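DNA-3-methyladenine glycosidase II, putative (Deinococcus radiodurans, PDB 2YG9) belongs to the HhH-GPD superfamily of base excision DNA repair proteins and folds into an all-helical chain carrying a helix-hairpin-helix motif. Local coordinates at residues 140-143 against 144-147; 155-158 against 159-163; 194-197 against 198-202. One frame throughout, in Å; residues are numbered along the deposited sequence. Where two conformers were deposited one is given.

Contact 1 of 3, residues 140-143 against 144-147; sequences PDEL and VIAE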
loop_
_atom_site.group_PDB
_atom_site.type_symbol
_atom_site.label_atom_id
_atom_site.label_comp_id
_atom_site.label_asym_id
_atom_site.label_seq_id
_atom_site.Cartn_x
_atom_site.Cartn_y
_atom_site.Cartn_z
ATOM N N PRO A 140 -3.104 12.058 -9.891
ATOM C CA PRO A 140 -1.963 11.204 -10.237
ATOM C C PRO A 140 -1.257 10.667 -9.009
ATOM O O PRO A 140 -1.189 11.364 -7.988
ATOM C CB PRO A 140 -1.011 12.160 -10.972
ATOM C CG PRO A 140 -1.840 13.199 -11.497
ATOM C CD PRO A 140 -2.961 13.391 -10.497
ATOM N N ASP A 141 -0.712 9.458 -9.133
ATOM C CA ASP A 141 0.007 8.753 -8.050
ATOM C C ASP A 141 0.933 9.695 -7.282
ATOM O O ASP A 141 0.904 9.790 -6.051
ATOM C CB ASP A 141 0.886 7.624 -8.594
ATOM C CG ASP A 141 0.117 6.456 -9.129
ATOM O OD1 ASP A 141 -1.108 6.518 -9.287
ATOM O OD2 ASP A 141 0.778 5.432 -9.427
ATOM N N GLU A 142 1.781 10.389 -8.019
ATOM C CA GLU A 142 2.797 11.235 -7.388
ATOM C C GLU A 142 2.264 12.395 -6.554
ATOM O O GLU A 142 2.881 12.810 -5.567
ATOM C CB GLU A 142 3.773 11.725 -8.459
ATOM C CG GLU A 142 4.724 10.588 -8.907
ATOM C CD GLU A 142 5.638 10.129 -7.787
ATOM O OE1 GLU A 142 6.279 10.967 -7.137
ATOM O OE2 GLU A 142 5.744 8.919 -7.558
ATOM N N LEU A 143 1.134 12.938 -6.976
ATOM C CA LEU A 143 0.491 14.012 -6.227
ATOM C C LEU A 143 -0.127 13.481 -4.925
ATOM O O LEU A 143 -0.041 14.140 -3.890
ATOM C CB LEU A 143 -0.585 14.718 -7.048
ATOM C CG LEU A 143 -0.222 15.491 -8.330
ATOM C CD1 LEU A 143 -1.457 16.258 -8.807
ATOM C CD2 LEU A 143 0.975 16.483 -8.240
ATOM N N VAL A 144 -0.762 12.301 -4.979
ATOM C CA VAL A 144 -1.249 11.642 -3.757
ATOM C C VAL A 144 -0.071 11.336 -2.816
ATOM O O VAL A 144 -0.101 11.619 -1.614
ATOM C CB VAL A 144 -2.063 10.370 -4.086
ATOM C CG1 VAL A 144 -2.573 9.640 -2.778
ATOM C CG2 VAL A 144 -3.232 10.724 -5.054
ATOM N N ILE A 145 0.973 10.758 -3.382
ATOM C CA ILE A 145 2.188 10.443 -2.636
ATOM C C ILE A 145 2.729 11.667 -1.923
ATOM O O ILE A 145 2.951 11.623 -0.710
ATOM C CB ILE A 145 3.270 9.730 -3.512
ATOM C CG1 ILE A 145 2.747 8.330 -3.894
ATOM C CG2 ILE A 145 4.618 9.629 -2.720
ATOM C CD1 ILE A 145 3.457 7.640 -5.090
ATOM N N ALA A 146 2.918 12.760 -2.644
ATOM C CA ALA A 146 3.554 13.937 -2.076
ATOM C C ALA A 146 2.735 14.475 -0.892
ATOM O O ALA A 146 3.300 14.896 0.123
ATOM C CB ALA A 146 3.724 15.022 -3.145
ATOM N N GLU A 147 1.407 14.449 -1.001
ATOM C CA GLU A 147 0.590 14.953 0.098
ATOM C C GLU A 147 0.613 14.053 1.318
ATOM O O GLU A 147 0.582 14.540 2.451
ATOM C CB GLU A 147 -0.855 15.200 -0.348
ATOM C CG GLU A 147 -1.021 16.363 -1.308
ATOM C CD GLU A 147 -0.296 17.646 -0.881
ATOM O OE1 GLU A 147 -0.608 18.208 0.219
ATOM O OE2 GLU A 147 0.595 18.089 -1.666
HETATM O O HOH W 1 0.693 16.945 -4.422
#

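Contact 2 of 3, residues 155-158 against 159-163; sequences GRWT and AEMFL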
loop_
_atom_site.group_PDB
_atom_site.type_symbol
_atom_site.label_atom_id
_atom_site.label_comp_id
_atom_site.label_asym_id
_atom_site.label_seq_id
_atom_site.Cartn_x
_atom_site.Cartn_y
_atom_site.Cartn_z
ATOM N N GLY A 155 6.062 8.038 5.160
ATOM C CA GLY A 155 7.055 8.277 4.130
ATOM C C GLY A 155 6.521 7.828 2.785
ATOM O O GLY A 155 5.333 7.452 2.645
ATOM N N ARG A 156 7.402 7.854 1.793
ATOM C CA ARG A 156 7.062 7.402 0.455
ATOM C C ARG A 156 6.573 5.927 0.451
ATOM O O ARG A 156 5.631 5.587 -0.242
ATOM C CB ARG A 156 8.278 7.535 -0.433
ATOM C CG ARG A 156 8.107 7.010 -1.822
ATOM C CD ARG A 156 9.003 7.747 -2.774
ATOM N NE ARG A 156 8.384 7.617 -4.053
ATOM C CZ ARG A 156 7.868 8.582 -4.785
ATOM N NH1 ARG A 156 7.997 9.891 -4.523
ATOM N NH2 ARG A 156 7.292 8.186 -5.878
ATOM N N TRP A 157 7.247 5.068 1.210
ATOM C CA TRP A 157 6.908 3.630 1.209
ATOM C C TRP A 157 5.468 3.381 1.680
ATOM O O TRP A 157 4.689 2.679 1.050
ATOM C CB TRP A 157 7.915 2.866 2.078
ATOM C CG TRP A 157 7.611 1.402 2.115
ATOM C CD1 TRP A 157 7.970 0.470 1.177
ATOM C CD2 TRP A 157 6.854 0.714 3.097
ATOM N NE1 TRP A 157 7.480 -0.750 1.518
ATOM C CE2 TRP A 157 6.800 -0.646 2.702
ATOM C CE3 TRP A 157 6.234 1.099 4.300
ATOM C CZ2 TRP A 157 6.150 -1.629 3.461
ATOM C CZ3 TRP A 157 5.572 0.119 5.056
ATOM C CH2 TRP A 157 5.518 -1.229 4.617
ATOM N N THR A 158 5.109 3.959 2.810
ATOM C CA THR A 158 3.750 3.871 3.320
ATOM C C THR A 158 2.721 4.444 2.318
ATOM O O THR A 158 1.653 3.862 2.093
ATOM C CB THR A 158 3.619 4.625 4.704
ATOM O OG1 THR A 158 4.493 4.016 5.641
ATOM C CG2 THR A 158 2.199 4.596 5.216
ATOM N N ALA A 159 3.029 5.609 1.753
ATOM C CA ALA A 159 2.164 6.239 0.734
ATOM C C ALA A 159 1.950 5.324 -0.460
ATOM O O ALA A 159 0.825 5.125 -0.914
ATOM C CB ALA A 159 2.758 7.601 0.299
ATOM N N GLU A 160 3.027 4.688 -0.908
ATOM C CA GLU A 160 3.013 3.775 -2.056
ATOM C C GLU A 160 2.284 2.475 -1.780
ATOM O O GLU A 160 1.581 1.964 -2.640
ATOM C CB GLU A 160 4.454 3.471 -2.471
ATOM C CG GLU A 160 5.149 4.636 -3.125
ATOM C CD GLU A 160 6.619 4.369 -3.514
ATOM O OE1 GLU A 160 7.319 3.615 -2.788
ATOM O OE2 GLU A 160 7.083 4.941 -4.548
ATOM N N MET A 161 2.439 1.947 -0.570
ATOM C CA MET A 161 1.712 0.764 -0.155
ATOM C C MET A 161 0.203 1.076 -0.101
ATOM O O MET A 161 -0.646 0.227 -0.373
ATOM C CB MET A 161 2.189 0.322 1.233
ATOM C CG MET A 161 3.564 -0.351 1.310
ATOM S SD MET A 161 3.804 -1.653 0.101
ATOM C CE MET A 161 4.653 -0.812 -1.202
ATOM N N PHE A 162 -0.112 2.279 0.334
ATOM C CA PHE A 162 -1.504 2.755 0.397
ATOM C C PHE A 162 -2.168 2.860 -1.003
ATOM O O PHE A 162 -3.299 2.411 -1.247
ATOM C CB PHE A 162 -1.535 4.087 1.161
ATOM C CG PHE A 162 -2.902 4.726 1.246
ATOM C CD1 PHE A 162 -3.863 4.221 2.096
ATOM C CD2 PHE A 162 -3.221 5.796 0.449
ATOM C CE1 PHE A 162 -5.145 4.802 2.147
ATOM C CE2 PHE A 162 -4.475 6.391 0.514
ATOM C CZ PHE A 162 -5.412 5.918 1.376
ATOM N N LEU A 163 -1.452 3.447 -1.930
ATOM C CA LEU A 163 -1.884 3.457 -3.323
ATOM C C LEU A 163 -2.117 2.055 -3.862
ATOM O O LEU A 163 -3.171 1.791 -4.487
ATOM C CB LEU A 163 -0.830 4.168 -4.200
ATOM C CG LEU A 163 -0.984 5.668 -4.456
ATOM C CD1 LEU A 163 -1.077 6.446 -3.184
ATOM C CD2 LEU A 163 0.209 6.123 -5.292
#

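Contact 3 of 3, residues 194-197 against 198-202; sequences RDVT and ARWAP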
loop_
_atom_site.group_PDB
_atom_site.type_symbol
_atom_site.label_atom_id
_atom_site.label_comp_id
_atom_site.label_asym_id
_atom_site.label_seq_id
_atom_site.Cartn_x
_atom_site.Cartn_y
_atom_site.Cartn_z
ATOM N N ARG A 194 15.661 0.071 -12.591
ATOM C CA ARG A 194 14.739 0.984 -13.298
ATOM C C ARG A 194 14.295 0.428 -14.646
ATOM O O ARG A 194 13.129 0.593 -15.026
ATOM C CB ARG A 194 15.328 2.390 -13.501
ATOM C CG ARG A 194 15.641 3.050 -12.182
ATOM C CD ARG A 194 16.069 4.513 -12.264
ATOM N NE ARG A 194 16.262 4.998 -10.897
ATOM C CZ ARG A 194 15.316 5.588 -10.135
ATOM N NH1 ARG A 194 14.086 5.815 -10.604
ATOM N NH2 ARG A 194 15.589 5.961 -8.875
ATOM N N ASP A 195 15.223 -0.221 -15.338
ATOM C CA ASP A 195 14.954 -0.902 -16.592
ATOM C C ASP A 195 14.033 -2.110 -16.407
ATOM O O ASP A 195 13.001 -2.219 -17.041
ATOM C CB ASP A 195 16.249 -1.403 -17.218
ATOM C CG ASP A 195 16.953 -0.359 -18.021
ATOM O OD1 ASP A 195 16.460 0.786 -18.076
ATOM O OD2 ASP A 195 18.004 -0.717 -18.620
ATOM N N VAL A 196 14.452 -3.020 -15.552
ATOM C CA VAL A 196 13.647 -4.186 -15.241
ATOM C C VAL A 196 12.176 -3.845 -14.922
ATOM O O VAL A 196 11.233 -4.391 -15.522
ATOM C CB VAL A 196 14.295 -4.953 -14.092
ATOM C CG1 VAL A 196 13.371 -6.028 -13.607
ATOM C CG2 VAL A 196 15.660 -5.537 -14.562
ATOM N N THR A 197 11.979 -2.926 -13.981
ATOM C CA THR A 197 10.649 -2.589 -13.497
ATOM C C THR A 197 9.818 -1.735 -14.474
ATOM O O THR A 197 8.589 -1.872 -14.511
ATOM C CB THR A 197 10.720 -1.919 -12.103
ATOM O OG1 THR A 197 11.515 -0.726 -12.172
ATOM C CG2 THR A 197 11.320 -2.898 -11.075
ATOM N N ALA A 198 10.475 -0.879 -15.273
ATOM C CA ALA A 198 9.783 -0.080 -16.308
ATOM C C ALA A 198 9.036 -0.950 -17.324
ATOM O O ALA A 198 7.980 -0.569 -17.827
ATOM C CB ALA A 198 10.818 0.824 -17.046
ATOM N N ARG A 199 9.610 -2.102 -17.640
ATOM C CA ARG A 199 9.031 -3.049 -18.578
ATOM C C ARG A 199 7.682 -3.574 -18.095
ATOM O O ARG A 199 6.791 -3.907 -18.909
ATOM C CB ARG A 199 9.985 -4.218 -18.773
ATOM C CG ARG A 199 9.531 -5.215 -19.806
ATOM C CD ARG A 199 10.588 -6.221 -20.072
ATOM N NE ARG A 199 10.202 -7.200 -21.075
ATOM C CZ ARG A 199 11.006 -8.179 -21.485
ATOM N NH1 ARG A 199 12.211 -8.308 -20.958
ATOM N NH2 ARG A 199 10.603 -9.042 -22.419
ATOM N N TRP A 200 7.547 -3.668 -16.770
ATOM C CA TRP A 200 6.316 -4.151 -16.165
ATOM C C TRP A 200 5.197 -3.164 -16.240
ATOM O O TRP A 200 4.060 -3.558 -16.189
ATOM C CB TRP A 200 6.546 -4.534 -14.705
ATOM C CG TRP A 200 7.625 -5.557 -14.508
ATOM C CD1 TRP A 200 8.116 -6.441 -15.424
ATOM C CD2 TRP A 200 8.326 -5.810 -13.292
ATOM N NE1 TRP A 200 9.091 -7.221 -14.850
ATOM C CE2 TRP A 200 9.216 -6.883 -13.535
ATOM C CE3 TRP A 200 8.263 -5.261 -12.016
ATOM C CZ2 TRP A 200 10.067 -7.387 -12.552
ATOM C CZ3 TRP A 200 9.090 -5.775 -11.029
ATOM C CH2 TRP A 200 9.988 -6.825 -11.311
ATOM N N ALA A 201 5.512 -1.879 -16.364
ATOM C CA ALA A 201 4.486 -0.846 -16.578
ATOM C C ALA A 201 3.588 -1.220 -17.760
ATOM O O ALA A 201 4.090 -1.716 -18.727
ATOM C CB ALA A 201 5.157 0.483 -16.819
ATOM N N PRO A 202 2.266 -0.982 -17.673
ATOM C CA PRO A 202 1.482 -0.335 -16.606
ATOM C C PRO A 202 0.931 -1.248 -15.498
ATOM O O PRO A 202 -0.118 -0.913 -14.890
ATOM C CB PRO A 202 0.317 0.258 -17.389
ATOM C CG PRO A 202 0.014 -0.808 -18.351
ATOM C CD PRO A 202 1.396 -1.292 -18.821
#

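Contact 1 of 3, residues 140-143 against 144-147
The carboxylate of Glu142 presents one face to Ile145: the methyl CD1 of Ile145 sits 3.6 Å from Glu142 OE2, well out of the plane of the acid group rather than beside it. The two side chains slant across one another, and the bend of Glu142 at chi2 (-65°) brings its end back toward 144-147, although its CB points away from that segment. Glu142 OE2 also serves a salt bridge with Arg156, so it is met by both a methyl group and a charge.

A second flat group, the carboxylate of Glu147, is tied to the backbone through water. One water donates to Glu147 OE2 at 3.0 Å and to Leu143 O at 2.9 Å, and Leu143 O accepts Glu147 N as well. That carbonyl oxygen is therefore gripped twice, and the water spans one helical turn.

The backbone here is the first turn of helix 141-149, with Pro140 as N-cap. Pro140 O takes Val144 N at 3.2 Å and, weakly, Leu143 N. Next comes the shortest rung, Ile145 N to Asp141 O at 2.8 Å and nearly straight at 169°. Ile145 turns CG1 to the side of its own backbone N (chi1 -67°), which lays CG1 3.2 Å from Asp141 O and adds apolar cover to an oxygen already holding an N-H.

Asp141 directs its carboxylate elsewhere, OD1 forming a salt bridge with Arg169. This turn opens the first helix of the helix-hairpin-helix motif. Its inner side, Asp141, Val144 and Ile145, packs on Leu163 of helix 156-166, while Pro140 and Leu143 touch Leu19 at the start of the modelled chain.

Contact 2 of 3, residues 155-158 against 159-163
Glu160 N gives its hydrogen to Arg156 O at 2.8 Å, the shortest polar bond in this first turn of helix 156-166, the second helix of the helix-hairpin-helix motif. The side chain of Glu160 then leans back over the same carbonyl, its CG 3.1 Å from Arg156 O, and runs out extended to meet the arginine. Arg156 NE reaches Glu160 OE2 at 3.0 Å in a salt bridge at the edge of the guanidinium. The bond is bent (143°); the guanidinium and carboxylate planes are perpendicular, and NE meets OE2 from above the carboxylate plane. Both ends have further partners: Arg156 NH2 pairs with Glu142, and Glu160 OE1 with Ser174 OG. Both oxygens of this buried acid are thus engaged.

Gly155, the N-cap, accepts Ala159 N through its carbonyl, and three residues on Phe162 N bonds to Thr158 O at 3.0 Å.

Trp157 and Met161 fill another side of the helix. Trp157 NE1 is hydrogen-bonded to Asp177 OD2, which helps hold the indole's rotation. CG of Met161, turned anti to its carbonyl carbon (chi1 -74°), lies over one face of that ring in a CH-pi contact, 3.7 Å from the centroid of the six-membered ring of Trp157 and 18° off the normal. The bend at chi2 then places Met161 SD in an oblique Met-aromatic contact, 4.5 Å from the centroid of the five-membered ring of Trp157.

Contact 3 of 3, residues 194-197 against 198-202
Val196 and Trp200 lie side by side, pointing the same way, while Thr197 crosses the indole at a slant. Val196 CG1 lies above the ring plane near its CZ2 edge, 3.7 Å from Trp200 CZ2, on the face that Thr197 CA also covers. That face rests against the backbone one turn earlier, with Thr197 CA 3.8 Å and Val196 O 3.6 Å above the plane of the Trp200 ring, both offset toward its rim. The CA contact is a CH-pi interaction.

In Thr197 the hydroxyl takes the place between backbone N and carbonyl carbon (chi1 59°) and bonds to Trp193 O; this leaves CG2 on the side of the backbone N, 3.6 Å from Trp200 CZ3. The ring's NE1 is hydrogen-bonded to Asp39 OD2.

Backbone bonds slacken along this turn. Ala198 N reaches Arg194 O at 3.0 Å, Arg199 N is weakly bonded to Asp195 O at 3.4 Å, and Trp200 N bonds weakly to Thr197 O, three residues back. The peptide bond between Ala201 and Pro202 is cis.

Within this helical fold, Trp200 carries helix 193-200 onto Ala207 and Leu211 of helix 204-219, Val196 packs on Tyr188, and Thr197 touches Phe173.

Along the chain the contacts come in series, each a local turn on its own helix: 141-149, 156-166 and then 193-200, all of them in the HhH-GPD region of the protein. Contacts 1 and 2 form the start of two successive helices, the pair of the helix-hairpin-helix motif; their centres are about 10 Å apart and they touch directly, by apolar packing on Leu163 and by the Glu142-Arg156 salt bridge. Contact 3 stands apart, its centre about 19 Å from each of the other two and without touching either. A nickel ion lies about 9 Å from the side chain of Ala201. The motif is thus one compact unit, while helix 193-200 packs separately, further from the chain's centre.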